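Local atomic coordinates of membrane protein (Acinetobacter baumannii AB307-0294, PDB entry 5DL5), a protein that forms a beta-barrel channel of the OprD porin family in the outer membrane and probably admits small solutes, antibiotics among them. Residues G140-E145 with R420-I425. Numbering follows the deposited sequence.
Sequences GRMVPE and RIFLDI. With C8E ((hydroxyethyloxy)tri(ethyloxy)octane), chain B.
Each of the guanidinium groups of Arg141 and Arg420 has the other's CZ over one face, but their planes are inclined by 55°, too far from parallel for a flat stack. NH1 of Arg141 and NH1 of Arg420 are 3.4 Å apart; both are donors, so this is a meeting of like charges, and each group is held by other partners. In the plane of the Arg420 group lie a water and O21 of the detergent C8E, whose C19 lies in plane at the edge of the Arg141 group; Arg420 NH2 donates to C8E O21 over 2.7 Å, nearly straight at 169°. The water accepts from Arg420 NH1 and donates to Gly140 O, bridging the segments. Gly140 O also receives Arg141 NH1 at 3.0 Å, a donor well above the carbonyl plane. The bend at chi2 folds the Arg141 chain back toward this oxygen, while its NE bonds to Asn92 O. Glu418 pairs with Arg420 NE, which probably offsets part of the charge.

At the edge of the Phe422 ring, Met142 SD lies 5.5 Å from the ring centroid, 78° off the normal and closest to CE1, a Met-aromatic contact. Arg141 O approaches Phe422 CE1 obliquely at 3.6 Å. A loop between strands 135-136 and 146-148 thus meets inward-facing side chains of barrel strand 416-428, an arrangement characteristic of OprD-type porins, in which an infolded loop and wall arginines line the channel.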
loop_
_atom_site.group_PDB
_atom_site.type_symbol
_atom_site.label_atom_id
_atom_site.label_comp_id
_atom_site.label_asym_id
_atom_site.label_seq_id
_atom_site.Cartn_x
_atom_site.Cartn_y
_atom_site.Cartn_z
ATOM N N GLY A 140 0.440 5.719 1.878
ATOM C CA GLY A 140 1.840 6.292 1.775
ATOM C C GLY A 140 1.899 7.710 1.160
ATOM O O GLY A 140 2.948 8.117 0.619
ATOM N N ARG A 141 0.758 8.387 1.087
ATOM C CA ARG A 141 0.673 9.787 0.542
ATOM C C ARG A 141 0.087 10.680 1.605
ATOM O O ARG A 141 0.472 10.518 2.793
ATOM C CB ARG A 141 -0.034 9.904 -0.853
ATOM C CG ARG A 141 0.666 9.089 -1.934
ATOM C CD ARG A 141 2.058 9.565 -2.291
ATOM N NE ARG A 141 2.570 8.782 -3.419
ATOM C CZ ARG A 141 3.156 7.592 -3.318
ATOM N NH1 ARG A 141 3.327 7.022 -2.131
ATOM N NH2 ARG A 141 3.536 6.934 -4.423
ATOM N N MET A 142 -0.816 11.603 1.277
ATOM C CA MET A 142 -1.303 12.520 2.346
ATOM C C MET A 142 -2.395 11.924 3.229
ATOM O O MET A 142 -2.417 12.134 4.469
ATOM C CB MET A 142 -1.762 13.820 1.800
ATOM C CG MET A 142 -0.700 14.682 1.185
ATOM S SD MET A 142 0.671 15.161 2.241
ATOM C CE MET A 142 -0.206 15.843 3.664
ATOM N N VAL A 143 -3.289 11.228 2.572
ATOM C CA VAL A 143 -4.505 10.738 3.191
ATOM C C VAL A 143 -4.807 9.301 2.681
ATOM O O VAL A 143 -4.438 8.943 1.599
ATOM C CB VAL A 143 -5.725 11.676 2.924
ATOM C CG1 VAL A 143 -5.506 13.006 3.611
ATOM C CG2 VAL A 143 -5.948 11.954 1.436
ATOM N N PRO A 144 -5.621 8.552 3.440
ATOM C CA PRO A 144 -5.895 7.138 3.048
ATOM C C PRO A 144 -6.885 7.012 1.974
ATOM O O PRO A 144 -7.768 7.838 1.756
ATOM C CB PRO A 144 -6.305 6.445 4.364
ATOM C CG PRO A 144 -6.562 7.580 5.369
ATOM C CD PRO A 144 -6.076 8.881 4.805
ATOM N N GLU A 145 -6.685 5.986 1.211
ATOM C CA GLU A 145 -7.649 5.538 0.247
ATOM C C GLU A 145 -8.827 4.852 0.952
ATOM O O GLU A 145 -8.602 4.126 1.941
ATOM C CB GLU A 145 -6.933 4.578 -0.733
ATOM C CG GLU A 145 -7.838 3.905 -1.766
ATOM C CD GLU A 145 -7.087 2.947 -2.675
ATOM O OE1 GLU A 145 -5.886 2.670 -2.388
ATOM O OE2 GLU A 145 -7.687 2.651 -3.754
ATOM N N ARG A 420 11.168 12.493 -0.310
ATOM C CA ARG A 420 9.891 12.505 0.446
ATOM C C ARG A 420 10.170 12.809 1.863
ATOM O O ARG A 420 11.070 12.233 2.478
ATOM C CB ARG A 420 9.070 11.230 0.458
ATOM C CG ARG A 420 8.881 10.574 -0.856
ATOM C CD ARG A 420 7.946 9.353 -0.708
ATOM N NE ARG A 420 7.970 8.696 -1.982
ATOM C CZ ARG A 420 7.428 7.484 -2.242
ATOM N NH1 ARG A 420 6.671 6.805 -1.348
ATOM N NH2 ARG A 420 7.638 6.966 -3.424
ATOM N N ILE A 421 9.387 13.749 2.403
ATOM C CA ILE A 421 9.485 14.049 3.790
ATOM C C ILE A 421 8.044 14.086 4.373
ATOM O O ILE A 421 7.154 14.823 3.759
ATOM C CB ILE A 421 10.148 15.404 3.981
ATOM C CG1 ILE A 421 11.510 15.424 3.275
ATOM C CG2 ILE A 421 10.255 15.751 5.454
ATOM C CD1 ILE A 421 12.144 16.761 3.218
ATOM N N PHE A 422 7.870 13.468 5.573
ATOM C CA PHE A 422 6.587 13.377 6.217
ATOM C C PHE A 422 6.778 13.580 7.686
ATOM O O PHE A 422 7.538 12.869 8.293
ATOM C CB PHE A 422 5.941 11.995 5.964
ATOM C CG PHE A 422 5.387 11.847 4.569
ATOM C CD1 PHE A 422 4.127 12.436 4.215
ATOM C CD2 PHE A 422 6.074 11.115 3.602
ATOM C CE1 PHE A 422 3.599 12.311 2.929
ATOM C CE2 PHE A 422 5.529 11.011 2.291
ATOM C CZ PHE A 422 4.303 11.669 1.955
ATOM N N LEU A 423 6.093 14.571 8.209
ATOM C CA LEU A 423 5.898 14.772 9.625
ATOM C C LEU A 423 4.476 14.314 10.036
ATOM O O LEU A 423 3.489 14.882 9.550
ATOM C CB LEU A 423 6.029 16.283 9.936
ATOM C CG LEU A 423 5.706 16.747 11.343
ATOM C CD1 LEU A 423 6.680 16.035 12.243
ATOM C CD2 LEU A 423 5.788 18.273 11.552
ATOM N N ASP A 424 4.392 13.350 10.941
ATOM C CA ASP A 424 3.139 12.703 11.419
ATOM C C ASP A 424 3.046 12.986 12.872
ATOM O O ASP A 424 3.940 12.605 13.636
ATOM C CB ASP A 424 3.219 11.180 11.221
ATOM C CG ASP A 424 2.965 10.750 9.778
ATOM O OD1 ASP A 424 2.670 11.648 8.946
ATOM O OD2 ASP A 424 3.123 9.529 9.432
ATOM N N ILE A 425 2.005 13.693 13.276
ATOM C CA ILE A 425 1.724 14.004 14.664
ATOM C C ILE A 425 0.345 13.369 15.087
ATOM O O ILE A 425 -0.776 13.951 14.791
ATOM C CB ILE A 425 1.702 15.477 14.886
ATOM C CG1 ILE A 425 3.068 16.080 14.477
ATOM C CG2 ILE A 425 1.448 15.772 16.364
ATOM C CD1 ILE A 425 3.116 17.560 14.489
HETATM C C6 C8E B . -2.309 12.037 -12.064
HETATM C C7 C8E B . -1.060 12.564 -11.301
HETATM C C8 C8E B . 0.279 12.541 -12.077
HETATM O O9 C8E B . 1.469 12.254 -11.257
HETATM C C10 C8E B . 2.093 11.096 -11.803
HETATM C C11 C8E B . 1.442 9.828 -11.223
HETATM O O12 C8E B . 2.293 8.708 -11.333
HETATM C C13 C8E B . 3.537 8.752 -10.619
HETATM C C14 C8E B . 3.407 8.083 -9.277
HETATM O O15 C8E B . 4.415 7.114 -9.001
HETATM C C16 C8E B . 4.619 6.037 -9.927
HETATM C C17 C8E B . 5.040 4.860 -9.048
HETATM O O18 C8E B . 5.693 5.444 -7.880
HETATM C C19 C8E B . 5.448 4.760 -6.644
HETATM C C20 C8E B . 6.305 5.394 -5.561
HETATM O O21 C8E B . 6.426 4.688 -4.292
HETATM O O HOH W 1 5.369 7.480 1.071
#